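Local coordinates for protein OxyR (Porphyromonas gingivalis, PDB 3HO7) that probably binds DNA as a LysR-family, redox-sensitive transcriptional activator, the chain described here being its regulatory domain, at residues A[16-21]-A[50-55]; A[31-36]-A[42-47]; A[61-66]-A[195-200]; A[189-194]-A[205-210]. All coordinates share one frame; numbering follows the deposited sequence.

Interaction 1. Residues A[16-21]-A[50-55]; sequences AVLPTI and SRCLAS
Cys-52 meets Ala-16 and Leu-18 through its sulfur, and the contacts between the two segments are apolar. SG reaches from helix 49-58 to the methyl of Ala-16, with SG and CB 3.7 Å apart. It also lies beside one branch tip of Leu-18, whose CD1 is 4.0 Å from SG of Cys-52. CB of both Ala-16 and Cys-52 points at the opposing segment, and their CA atoms are 6.4 Å apart, the closest backbone approach. Leu-18 comes in from the flank, with CG opposite the carbonyl carbon (chi1 -81°); the exact placing of its CD1 is doubtful, because that atom crowds the carbonyl oxygen of Ile-65. Cys-52 also touches Ala-64 of strand 63-66.

Hydrogen bonding stays within each segment or runs to other neighbours. Ala-16 is held between parallel strands by backbone bonds to Met-63 and Ile-65, while Val-17 pairs with Ser-45 of strand 40-46 and Met-47 just after it. Past the strand end, Ile-21 N bonds to Leu-18 O at 3.0 Å and Ile-21 occupies the N-cap position of helix 22-36.

Helix 49-58 makes the beta-alpha-beta crossover from strand 40-46 to strand 63-66, and strand 11-17 runs between those two; hence the helix lies over the middle strand. Cys-52 is distinct from the disulfide pair Cys-119 and Cys-128. With a small methyl on the strand and a sulfur on the helix, the contact is close and buried but non-directional, relying on shape and on exclusion of water.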
loop_
_atom_site.group_PDB
_atom_site.type_symbol
_atom_site.label_atom_id
_atom_site.label_comp_id
_atom_site.label_asym_id
_atom_site.label_seq_id
_atom_site.Cartn_x
_atom_site.Cartn_y
_atom_site.Cartn_z
ATOM N N ALA A 16 11.524 7.759 -8.680
ATOM C CA ALA A 16 10.512 6.751 -8.423
ATOM C C ALA A 16 10.963 5.840 -7.291
ATOM O O ALA A 16 12.158 5.716 -7.016
ATOM C CB ALA A 16 10.236 5.942 -9.679
ATOM N N VAL A 17 10.001 5.209 -6.633
ATOM C CA VAL A 17 10.301 4.302 -5.540
ATOM C C VAL A 17 9.292 3.170 -5.530
ATOM O O VAL A 17 8.104 3.383 -5.776
ATOM C CB VAL A 17 10.267 5.028 -4.181
ATOM C CG1 VAL A 17 10.695 4.089 -3.062
ATOM C CG2 VAL A 17 11.152 6.263 -4.221
ATOM N N LEU A 18 9.769 1.961 -5.252
ATOM C CA LEU A 18 8.887 0.809 -5.158
ATOM C C LEU A 18 7.914 0.947 -3.998
ATOM O O LEU A 18 8.241 1.531 -2.962
ATOM C CB LEU A 18 9.692 -0.482 -5.015
ATOM C CG LEU A 18 10.243 -1.050 -6.324
ATOM C CD1 LEU A 18 10.996 0.019 -7.095
ATOM C CD2 LEU A 18 11.123 -2.265 -6.057
ATOM N N PRO A 19 6.704 0.404 -4.169
ATOM C CA PRO A 19 5.692 0.434 -3.124
ATOM C C PRO A 19 6.126 -0.398 -1.929
ATOM O O PRO A 19 5.658 -0.171 -0.814
ATOM C CB PRO A 19 4.471 -0.213 -3.789
ATOM C CG PRO A 19 4.765 -0.221 -5.256
ATOM C CD PRO A 19 6.243 -0.311 -5.369
ATOM N N THR A 20 7.009 -1.364 -2.168
ATOM C CA THR A 20 7.513 -2.219 -1.102
ATOM C C THR A 20 8.769 -1.638 -0.453
ATOM O O THR A 20 9.395 -2.279 0.395
ATOM C CB THR A 20 7.804 -3.646 -1.611
ATOM O OG1 THR A 20 8.556 -3.579 -2.831
ATOM C CG2 THR A 20 6.498 -4.388 -1.872
ATOM N N ILE A 21 9.130 -0.423 -0.858
ATOM C CA ILE A 21 10.263 0.286 -0.271
ATOM C C ILE A 21 9.804 1.619 0.313
ATOM O O ILE A 21 10.172 1.983 1.429
ATOM C CB ILE A 21 11.363 0.574 -1.321
ATOM C CG1 ILE A 21 11.950 -0.725 -1.877
ATOM C CG2 ILE A 21 12.469 1.438 -0.724
ATOM C CD1 ILE A 21 13.074 -0.497 -2.864
ATOM N N SER A 50 8.623 -2.300 -13.529
ATOM C CA SER A 50 8.398 -2.103 -14.956
ATOM C C SER A 50 8.290 -0.622 -15.297
ATOM O O SER A 50 8.988 -0.127 -16.181
ATOM C CB SER A 50 7.143 -2.850 -15.406
ATOM O OG SER A 50 7.186 -4.197 -14.969
ATOM N N ARG A 51 7.412 0.081 -14.587
ATOM C CA ARG A 51 7.233 1.514 -14.796
ATOM C C ARG A 51 8.531 2.276 -14.556
ATOM O O ARG A 51 8.872 3.187 -15.308
ATOM C CB ARG A 51 6.125 2.060 -13.892
ATOM C CG ARG A 51 4.737 1.569 -14.259
ATOM C CD ARG A 51 3.659 2.326 -13.501
ATOM N NE ARG A 51 3.645 1.990 -12.080
ATOM C CZ ARG A 51 2.985 0.958 -11.565
ATOM N NH1 ARG A 51 2.283 0.156 -12.358
ATOM N NH2 ARG A 51 3.026 0.725 -10.261
ATOM N N CYS A 52 9.252 1.897 -13.504
ATOM C CA CYS A 52 10.525 2.532 -13.181
ATOM C C CYS A 52 11.496 2.459 -14.349
ATOM O O CYS A 52 12.051 3.472 -14.772
ATOM C CB CYS A 52 11.161 1.879 -11.954
ATOM S SG CYS A 52 10.365 2.273 -10.388
ATOM N N LEU A 53 11.704 1.250 -14.862
ATOM C CA LEU A 53 12.652 1.034 -15.948
ATOM C C LEU A 53 12.212 1.766 -17.214
ATOM O O LEU A 53 13.032 2.348 -17.925
ATOM C CB LEU A 53 12.816 -0.464 -16.218
ATOM C CG LEU A 53 13.058 -1.349 -14.991
ATOM C CD1 LEU A 53 13.448 -2.762 -15.415
ATOM C CD2 LEU A 53 14.125 -0.747 -14.086
ATOM N N ALA A 54 10.912 1.736 -17.485
ATOM C CA ALA A 54 10.353 2.409 -18.653
ATOM C C ALA A 54 10.487 3.924 -18.537
ATOM O O ALA A 54 10.849 4.600 -19.500
ATOM C CB ALA A 54 8.895 2.020 -18.842
ATOM N N SER A 55 10.194 4.448 -17.350
ATOM C CA SER A 55 10.262 5.885 -17.110
ATOM C C SER A 55 11.699 6.392 -17.166
ATOM O O SER A 55 11.968 7.456 -17.720
ATOM C CB SER A 55 9.614 6.236 -15.772
ATOM O OG SER A 55 8.218 5.996 -15.818
#

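Interaction 2. Residues A[31-36]-A[42-47]; sequences PIWKKE and IHVSEM
Trp-33 reaches from helix 22-36 across to strand 40-46 and lays its indole against the side chains of Ile-42 and Val-44. Its six-membered part does most of the touching. Ile-42 puts CD1 3.5 Å above the indole plane, displaced toward the rim, with CE3 of Trp-33 the nearest atom to that CD1 at 3.6 Å. The two side chains stand at about a right angle, and the extended Ile-42 chain (chi2 175°) is what carries CD1 to the ring; its other branch, CG2, lies 3.8 Å from CZ3 of Trp-33. This helix and strand are the second and third elements of the beta-alpha-beta unit formed by strand 11-17, helix 22-36 and strand 40-46, and the indole lies between helix and sheet near the start of the last strand. Val-44, two residues further on, meets the outer edge of the ring near its plane, with CG2 3.8 Å from CZ3 of Trp-33. Phe-30 meets the indole from within the same helix, and Leu-206 and Leu-209 of helix 200-211 pack on it as well. Along its outer backbone, strand 40-46 pairs in parallel with a strand of the second subunit, so the sheet continues across the dimer interface.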
loop_
_atom_site.group_PDB
_atom_site.type_symbol
_atom_site.label_atom_id
_atom_site.label_comp_id
_atom_site.label_asym_id
_atom_site.label_seq_id
_atom_site.Cartn_x
_atom_site.Cartn_y
_atom_site.Cartn_z
ATOM N N PRO A 31 13.703 13.688 5.969
ATOM C CA PRO A 31 14.393 14.645 6.831
ATOM C C PRO A 31 15.822 14.906 6.365
ATOM O O PRO A 31 16.312 16.029 6.471
ATOM C CB PRO A 31 14.395 13.947 8.195
ATOM C CG PRO A 31 13.221 13.029 8.145
ATOM C CD PRO A 31 13.168 12.544 6.727
ATOM N N ILE A 32 16.484 13.877 5.844
ATOM C CA ILE A 32 17.864 14.018 5.389
ATOM C C ILE A 32 17.960 14.844 4.107
ATOM O O ILE A 32 18.914 15.601 3.919
ATOM C CB ILE A 32 18.544 12.650 5.197
ATOM C CG1 ILE A 32 18.589 11.896 6.529
ATOM C CG2 ILE A 32 19.945 12.825 4.633
ATOM C CD1 ILE A 32 19.168 10.500 6.427
ATOM N N TRP A 33 16.974 14.698 3.226
ATOM C CA TRP A 33 16.937 15.486 1.998
ATOM C C TRP A 33 16.779 16.965 2.316
ATOM O O TRP A 33 17.495 17.808 1.777
ATOM C CB TRP A 33 15.790 15.048 1.086
ATOM C CG TRP A 33 16.037 13.777 0.347
ATOM C CD1 TRP A 33 17.229 13.134 0.192
ATOM C CD2 TRP A 33 15.068 13.010 -0.377
ATOM N NE1 TRP A 33 17.060 11.999 -0.565
ATOM C CE2 TRP A 33 15.742 11.902 -0.928
ATOM C CE3 TRP A 33 13.694 13.146 -0.602
ATOM C CZ2 TRP A 33 15.089 10.935 -1.693
ATOM C CZ3 TRP A 33 13.049 12.185 -1.361
ATOM C CH2 TRP A 33 13.746 11.095 -1.897
ATOM N N LYS A 34 15.828 17.270 3.192
ATOM C CA LYS A 34 15.542 18.647 3.559
ATOM C C LYS A 34 16.825 19.416 3.842
ATOM O O LYS A 34 17.033 20.510 3.316
ATOM C CB LYS A 34 14.624 18.697 4.781
ATOM C CG LYS A 34 14.172 20.100 5.145
ATOM C CD LYS A 34 13.355 20.715 4.020
ATOM C CE LYS A 34 12.114 19.881 3.730
ATOM N NZ LYS A 34 11.256 20.504 2.686
ATOM N N LYS A 35 17.685 18.835 4.672
ATOM C CA LYS A 35 18.906 19.511 5.103
ATOM C C LYS A 35 20.050 19.435 4.088
ATOM O O LYS A 35 20.808 20.391 3.936
ATOM C CB LYS A 35 19.361 18.987 6.472
ATOM C CG LYS A 35 19.490 17.476 6.559
ATOM C CD LYS A 35 20.001 17.042 7.927
ATOM C CE LYS A 35 19.019 17.402 9.034
ATOM N NZ LYS A 35 18.936 18.873 9.261
ATOM N N GLU A 36 20.172 18.309 3.393
ATOM C CA GLU A 36 21.259 18.129 2.428
ATOM C C GLU A 36 20.905 18.558 1.005
ATOM O O GLU A 36 21.778 18.975 0.241
ATOM C CB GLU A 36 21.754 16.678 2.421
ATOM C CG GLU A 36 23.129 16.483 3.045
ATOM C CD GLU A 36 23.092 16.422 4.557
ATOM O OE1 GLU A 36 22.426 15.514 5.096
ATOM O OE2 GLU A 36 23.741 17.271 5.206
ATOM N N ILE A 42 12.109 18.100 -5.258
ATOM C CA ILE A 42 12.092 16.656 -5.456
ATOM C C ILE A 42 10.686 16.112 -5.679
ATOM O O ILE A 42 9.816 16.250 -4.821
ATOM C CB ILE A 42 12.717 15.921 -4.259
ATOM C CG1 ILE A 42 14.176 16.345 -4.080
ATOM C CG2 ILE A 42 12.618 14.416 -4.448
ATOM C CD1 ILE A 42 14.830 15.764 -2.847
ATOM N N HIS A 43 10.475 15.488 -6.832
ATOM C CA HIS A 43 9.196 14.856 -7.134
ATOM C C HIS A 43 9.279 13.348 -6.947
ATOM O O HIS A 43 9.855 12.643 -7.773
ATOM C CB HIS A 43 8.753 15.185 -8.560
ATOM C CG HIS A 43 8.103 16.527 -8.695
ATOM N ND1 HIS A 43 8.818 17.705 -8.690
ATOM C CD2 HIS A 43 6.803 16.875 -8.842
ATOM C CE1 HIS A 43 7.986 18.722 -8.824
ATOM N NE2 HIS A 43 6.757 18.246 -8.920
ATOM N N VAL A 44 8.705 12.861 -5.852
ATOM C CA VAL A 44 8.690 11.435 -5.561
ATOM C C VAL A 44 7.466 10.775 -6.178
ATOM O O VAL A 44 6.372 11.340 -6.163
ATOM C CB VAL A 44 8.668 11.170 -4.048
ATOM C CG1 VAL A 44 8.529 9.677 -3.773
ATOM C CG2 VAL A 44 9.919 11.732 -3.392
ATOM N N SER A 45 7.654 9.578 -6.719
ATOM C CA SER A 45 6.546 8.811 -7.268
ATOM C C SER A 45 6.752 7.324 -7.018
ATOM O O SER A 45 7.859 6.809 -7.170
ATOM C CB SER A 45 6.395 9.080 -8.766
ATOM O OG SER A 45 7.599 8.797 -9.457
ATOM N N GLU A 46 5.684 6.640 -6.621
ATOM C CA GLU A 46 5.732 5.198 -6.437
ATOM C C GLU A 46 5.357 4.487 -7.732
ATOM O O GLU A 46 4.320 4.769 -8.332
ATOM C CB GLU A 46 4.800 4.753 -5.305
ATOM C CG GLU A 46 5.228 5.210 -3.918
ATOM C CD GLU A 46 4.418 4.564 -2.807
ATOM O OE1 GLU A 46 4.110 3.355 -2.907
ATOM O OE2 GLU A 46 4.093 5.266 -1.827
ATOM N N MET A 47 6.221 3.573 -8.160
ATOM C CA MET A 47 5.956 2.731 -9.318
ATOM C C MET A 47 6.490 1.342 -9.037
ATOM O O MET A 47 7.416 1.174 -8.246
ATOM C CB MET A 47 6.684 3.250 -10.552
ATOM C CG MET A 47 6.467 4.702 -10.891
ATOM S SD MET A 47 7.521 5.124 -12.289
ATOM C CE MET A 47 7.149 6.865 -12.481
#

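Interaction 3. Residues A[61-66]-A[195-200]; sequences IDMAII and QDYSRR
Tyr-197 lays its ring beside Asp-62 and Met-63, and its phenol end takes part in both an apolar and a water-mediated contact. In the apolar part, the extended thioether chain of Met-63 crosses the tyrosine at about a right angle and pushes its terminal methyl against it. CE of Met-63 is 3.4 Å from CE2 of Tyr-197 and 3.1 Å from OH of Tyr-197, which is tight packing. At the opposite ring edge, but on the same side of the ring plane, CB of Asp-62 comes to 3.9 Å from CE1 of Tyr-197. The ring is also sandwiched between backbone atoms: Asp-62 O stands 4.0 Å above one face and Arg-199 N a like distance above the opposite one, both off-centre.

The polar link runs through one water lying at the ring edge, in its plane. It is 2.8 Å from Tyr-197 OH in a hydrogen bond, and it gives a weak one to Asp-62 OD2, also at 2.8 Å. Tyr-197 has CG opposite its backbone N (chi1 -176°), which sends the phenol out of the loop toward the strand. Asp-62 OD2 has a second partner, the backbone N of Asn-14 on strand 11-17.

The loop leads from strand 184-194 into helix 200-211, with Arg-199 at the N-cap, and the tyrosine and its water link this loop to the residues that open strand 63-66. Charged atoms of Asp-62 and Arg-199 remain apart, so any attraction between them is probably modest. The hydroxyl is shared by a buried methyl that packs against it and a water that bonds to it, which suits a partly exposed phenol at the margin of the domain.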
loop_
_atom_site.group_PDB
_atom_site.type_symbol
_atom_site.label_atom_id
_atom_site.label_comp_id
_atom_site.label_asym_id
_atom_site.label_seq_id
_atom_site.Cartn_x
_atom_site.Cartn_y
_atom_site.Cartn_z
ATOM N N ILE A 61 11.552 10.052 -15.426
ATOM C CA ILE A 61 12.140 10.159 -14.096
ATOM C C ILE A 61 13.663 10.106 -14.179
ATOM O O ILE A 61 14.221 9.488 -15.085
ATOM C CB ILE A 61 11.632 9.046 -13.155
ATOM C CG1 ILE A 61 12.182 7.682 -13.579
ATOM C CG2 ILE A 61 10.111 9.031 -13.122
ATOM C CD1 ILE A 61 11.748 6.543 -12.673
ATOM N N ASP A 62 14.328 10.758 -13.233
ATOM C CA ASP A 62 15.784 10.849 -13.238
ATOM C C ASP A 62 16.444 9.635 -12.594
ATOM O O ASP A 62 17.483 9.166 -13.057
ATOM C CB ASP A 62 16.238 12.124 -12.523
ATOM C CG ASP A 62 15.808 13.383 -13.248
ATOM O OD1 ASP A 62 15.788 13.374 -14.498
ATOM O OD2 ASP A 62 15.496 14.382 -12.570
ATOM N N MET A 63 15.839 9.139 -11.520
ATOM C CA MET A 63 16.386 8.008 -10.782
ATOM C C MET A 63 15.261 7.105 -10.307
ATOM O O MET A 63 14.106 7.525 -10.228
ATOM C CB MET A 63 17.196 8.492 -9.577
ATOM C CG MET A 63 18.196 9.590 -9.891
ATOM S SD MET A 63 19.026 10.240 -8.426
ATOM C CE MET A 63 20.087 11.471 -9.186
ATOM N N ALA A 64 15.602 5.864 -9.981
ATOM C CA ALA A 64 14.619 4.930 -9.456
ATOM C C ALA A 64 15.208 4.056 -8.359
ATOM O O ALA A 64 16.288 3.483 -8.516
ATOM C CB ALA A 64 14.050 4.067 -10.576
ATOM N N ILE A 65 14.489 3.966 -7.247
ATOM C CA ILE A 65 14.858 3.087 -6.149
ATOM C C ILE A 65 14.129 1.764 -6.332
ATOM O O ILE A 65 12.900 1.712 -6.291
ATOM C CB ILE A 65 14.485 3.706 -4.793
ATOM C CG1 ILE A 65 15.044 5.128 -4.690
ATOM C CG2 ILE A 65 14.990 2.838 -3.651
ATOM C CD1 ILE A 65 14.572 5.888 -3.466
ATOM N N ILE A 66 14.893 0.700 -6.553
ATOM C CA ILE A 66 14.316 -0.598 -6.872
ATOM C C ILE A 66 14.869 -1.697 -5.968
ATOM O O ILE A 66 15.824 -1.475 -5.223
ATOM C CB ILE A 66 14.576 -0.969 -8.341
ATOM C CG1 ILE A 66 16.080 -1.019 -8.616
ATOM C CG2 ILE A 66 13.893 0.031 -9.269
ATOM C CD1 ILE A 66 16.435 -1.363 -10.052
ATOM N N GLN A 195 22.263 5.110 -18.247
ATOM C CA GLN A 195 23.718 5.100 -18.343
ATOM C C GLN A 195 24.265 6.499 -18.591
ATOM O O GLN A 195 25.292 6.880 -18.033
ATOM C CB GLN A 195 24.181 4.157 -19.452
ATOM C CG GLN A 195 23.843 2.702 -19.205
ATOM C CD GLN A 195 24.460 1.782 -20.236
ATOM O OE1 GLN A 195 23.805 0.870 -20.740
ATOM N NE2 GLN A 195 25.725 2.020 -20.562
ATOM N N ASP A 196 23.574 7.293 -19.392
ATOM C CA ASP A 196 24.099 8.597 -19.786
ATOM C C ASP A 196 23.729 9.733 -18.832
ATOM O O ASP A 196 23.906 10.905 -19.156
ATOM C CB ASP A 196 23.704 8.939 -21.228
ATOM C CG ASP A 196 22.260 8.606 -21.535
ATOM O OD1 ASP A 196 21.475 8.405 -20.587
ATOM O OD2 ASP A 196 21.911 8.547 -22.732
ATOM N N TYR A 197 23.183 9.380 -17.674
ATOM C CA TYR A 197 22.689 10.371 -16.728
ATOM C C TYR A 197 23.800 11.366 -16.408
ATOM O O TYR A 197 24.811 11.006 -15.801
ATOM C CB TYR A 197 22.186 9.694 -15.456
ATOM C CG TYR A 197 21.564 10.647 -14.465
ATOM C CD1 TYR A 197 20.443 11.393 -14.801
ATOM C CD2 TYR A 197 22.090 10.792 -13.189
ATOM C CE1 TYR A 197 19.870 12.266 -13.895
ATOM C CE2 TYR A 197 21.523 11.660 -12.276
ATOM C CZ TYR A 197 20.412 12.393 -12.634
ATOM O OH TYR A 197 19.844 13.258 -11.726
ATOM N N SER A 198 23.604 12.615 -16.820
ATOM C CA SER A 198 24.668 13.617 -16.797
ATOM C C SER A 198 24.719 14.458 -15.519
ATOM O O SER A 198 25.132 15.618 -15.552
ATOM C CB SER A 198 24.551 14.533 -18.022
ATOM O OG SER A 198 25.687 15.370 -18.151
ATOM N N ARG A 199 24.300 13.875 -14.400
ATOM C CA ARG A 199 24.409 14.544 -13.103
ATOM C C ARG A 199 25.140 13.646 -12.108
ATOM O O ARG A 199 24.603 13.284 -11.059
ATOM C CB ARG A 199 23.030 14.942 -12.568
ATOM C CG ARG A 199 22.293 15.948 -13.444
ATOM C CD ARG A 199 20.980 16.396 -12.817
ATOM N NE ARG A 199 20.129 17.095 -13.777
ATOM C CZ ARG A 199 20.042 18.417 -13.884
ATOM N NH1 ARG A 199 20.754 19.200 -13.087
ATOM N NH2 ARG A 199 19.240 18.958 -14.791
ATOM N N ARG A 200 26.376 13.297 -12.454
ATOM C CA ARG A 200 27.185 12.375 -11.662
ATOM C C ARG A 200 27.368 12.816 -10.212
ATOM O O ARG A 200 27.435 11.984 -9.308
ATOM C CB ARG A 200 28.551 12.174 -12.323
ATOM C CG ARG A 200 28.606 11.028 -13.318
ATOM C CD ARG A 200 29.539 11.350 -14.474
ATOM N NE ARG A 200 30.302 10.187 -14.913
ATOM C CZ ARG A 200 29.761 9.065 -15.377
ATOM N NH1 ARG A 200 28.442 8.939 -15.450
ATOM N NH2 ARG A 200 30.541 8.061 -15.756
HETATM O O HOH W 1 18.091 15.386 -12.153
#

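Interaction 4. Residues A[189-194]-A[205-210]; sequences VRLAVR and QLIGLL
Strand 189-194 and helix 205-210 run nearly antiparallel, their directions 163° apart and their axes 9.9 Å apart at closest approach, with the CA atoms of Leu-191 and Ile-207 nearest at 7.1 Å. From the strand, a single side chain makes the contact. Leu-191 points at the helix, and its CD1 is received by three residues there. Ile-207 offers CG1 at 4.0 Å from that CD1, Leu-210 brings its own CD1 equally close, and Leu-206 adds CB at 4.1 Å from Leu-191 CD1. Because Leu-206 and Leu-210 are about one turn apart and Ile-207 adjoins the first, the methyl is met from several directions. Leu-191 crosses Leu-210 at roughly a right angle, branch against branch, and slants past Ile-207. With chi1 at -157°, its CG extends away from the backbone N and toward the helix. The spacing is that of ordinary van der Waals contact.

The same cluster continues beyond the pair: Leu-191 and Leu-206 both pack on Met-63 of strand 63-66, while Leu-210 touches Val-29 of helix 22-36. Backbone bonds from Arg-190 and Ala-192 join the strand to Ile-66 and Ala-64. Helix 200-211 packed back along strand 184-194 in this way is the first half of a beta-alpha-beta unit, completed by the parallel strand 225-227, within the periplasmic-binding-protein-like fold of LysR regulatory domains.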
loop_
_atom_site.group_PDB
_atom_site.type_symbol
_atom_site.label_atom_id
_atom_site.label_comp_id
_atom_site.label_asym_id
_atom_site.label_seq_id
_atom_site.Cartn_x
_atom_site.Cartn_y
_atom_site.Cartn_z
ATOM N N VAL A 189 18.341 -3.449 -2.285
ATOM C CA VAL A 189 17.747 -2.174 -2.648
ATOM C C VAL A 189 18.805 -1.358 -3.378
ATOM O O VAL A 189 19.895 -1.139 -2.855
ATOM C CB VAL A 189 17.249 -1.413 -1.404
ATOM C CG1 VAL A 189 16.625 -0.087 -1.804
ATOM C CG2 VAL A 189 16.248 -2.264 -0.630
ATOM N N ARG A 190 18.486 -0.927 -4.593
ATOM C CA ARG A 190 19.467 -0.269 -5.445
ATOM C C ARG A 190 18.910 1.018 -6.031
ATOM O O ARG A 190 17.698 1.199 -6.111
ATOM C CB ARG A 190 19.907 -1.211 -6.569
ATOM C CG ARG A 190 20.352 -2.585 -6.074
ATOM C CD ARG A 190 20.800 -3.486 -7.216
ATOM N NE ARG A 190 22.018 -2.995 -7.852
ATOM C CZ ARG A 190 23.243 -3.261 -7.416
ATOM N NH1 ARG A 190 23.417 -4.016 -6.340
ATOM N NH2 ARG A 190 24.293 -2.771 -8.057
ATOM N N LEU A 191 19.803 1.917 -6.432
ATOM C CA LEU A 191 19.391 3.154 -7.081
ATOM C C LEU A 191 19.717 3.070 -8.564
ATOM O O LEU A 191 20.884 2.974 -8.947
ATOM C CB LEU A 191 20.095 4.360 -6.459
ATOM C CG LEU A 191 19.379 5.701 -6.659
ATOM C CD1 LEU A 191 20.318 6.861 -6.361
ATOM C CD2 LEU A 191 18.827 5.812 -8.068
ATOM N N ALA A 192 18.683 3.098 -9.397
ATOM C CA ALA A 192 18.863 2.931 -10.834
ATOM C C ALA A 192 18.695 4.240 -11.599
ATOM O O ALA A 192 17.971 5.139 -11.169
ATOM C CB ALA A 192 17.904 1.876 -11.364
ATOM N N VAL A 193 19.431 4.376 -12.689
ATOM C CA VAL A 193 19.326 5.513 -13.598
ATOM C C VAL A 193 19.621 5.083 -15.029
ATOM O O VAL A 193 19.882 3.953 -15.276
ATOM C CB VAL A 193 20.319 6.631 -13.256
ATOM C CG1 VAL A 193 20.261 6.949 -11.827
ATOM C CG2 VAL A 193 21.700 6.225 -13.575
ATOM N N ARG A 194 19.636 6.018 -15.957
ATOM C CA ARG A 194 20.121 5.771 -17.309
ATOM C C ARG A 194 21.644 5.849 -17.333
ATOM O O ARG A 194 22.250 6.562 -16.534
ATOM C CB ARG A 194 19.517 6.775 -18.294
ATOM C CG ARG A 194 18.099 6.439 -18.727
ATOM C CD ARG A 194 17.538 7.479 -19.685
ATOM N NE ARG A 194 18.443 7.770 -20.795
ATOM C CZ ARG A 194 18.387 7.181 -21.986
ATOM N NH1 ARG A 194 17.471 6.254 -22.231
ATOM N NH2 ARG A 194 19.252 7.516 -22.934
ATOM N N GLN A 205 25.727 12.121 -4.613
ATOM C CA GLN A 205 25.156 12.651 -3.380
ATOM C C GLN A 205 23.946 11.825 -2.953
ATOM O O GLN A 205 23.825 11.436 -1.790
ATOM C CB GLN A 205 24.768 14.122 -3.551
ATOM C CG GLN A 205 24.351 14.812 -2.257
ATOM C CD GLN A 205 23.953 16.264 -2.462
ATOM O OE1 GLN A 205 24.054 16.800 -3.566
ATOM N NE2 GLN A 205 23.496 16.908 -1.393
ATOM N N LEU A 206 23.054 11.556 -3.901
ATOM C CA LEU A 206 21.869 10.751 -3.619
ATOM C C LEU A 206 22.246 9.395 -3.032
ATOM O O LEU A 206 21.725 8.995 -1.991
ATOM C CB LEU A 206 21.018 10.571 -4.879
ATOM C CG LEU A 206 19.842 11.535 -5.060
ATOM C CD1 LEU A 206 18.707 11.204 -4.098
ATOM C CD2 LEU A 206 20.293 12.978 -4.892
ATOM N N ILE A 207 23.153 8.689 -3.695
ATOM C CA ILE A 207 23.588 7.385 -3.205
ATOM C C ILE A 207 24.034 7.479 -1.749
ATOM O O ILE A 207 23.623 6.679 -0.910
ATOM C CB ILE A 207 24.722 6.801 -4.061
ATOM C CG1 ILE A 207 24.227 6.534 -5.485
ATOM C CG2 ILE A 207 25.268 5.525 -3.426
ATOM C CD1 ILE A 207 25.286 5.966 -6.410
ATOM N N GLY A 208 24.870 8.466 -1.449
ATOM C CA GLY A 208 25.337 8.671 -0.085
ATOM C C GLY A 208 24.210 8.919 0.899
ATOM O O GLY A 208 24.178 8.331 1.979
ATOM N N LEU A 209 23.276 9.788 0.524
ATOM C CA LEU A 209 22.180 10.154 1.417
ATOM C C LEU A 209 21.261 8.973 1.714
ATOM O O LEU A 209 20.847 8.767 2.852
ATOM C CB LEU A 209 21.375 11.322 0.839
ATOM C CG LEU A 209 22.028 12.699 0.974
ATOM C CD1 LEU A 209 21.240 13.752 0.210
ATOM C CD2 LEU A 209 22.168 13.086 2.441
ATOM N N LEU A 210 20.944 8.198 0.687
ATOM C CA LEU A 210 20.084 7.040 0.875
ATOM C C LEU A 210 20.763 5.992 1.752
ATOM O O LEU A 210 20.151 5.448 2.672
ATOM C CB LEU A 210 19.678 6.449 -0.476
ATOM C CG LEU A 210 18.712 7.307 -1.296
ATOM C CD1 LEU A 210 18.620 6.795 -2.726
ATOM C CD2 LEU A 210 17.336 7.334 -0.648
#

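All four contacts gather round one mixed sheet. Interactions 1, 2 and 4 are buried and apolar, each setting a helix on a strand, whereas interaction 3 ties a partly exposed loop to a strand start and is the one with a bridging water. Interactions 1 and 2 lie on opposite faces of the neighbouring strands 11-17 and 40-46, with interaction 2 nested in the loop that interaction 1 closes. Interactions 3 and 4 interlock along the chain and share the antiparallel ladder of 63-66 with 184-194. Helices 22-36 and 200-211 pack together, joining interactions 2 and 4. Only interaction 2 also adjoins the second subunit.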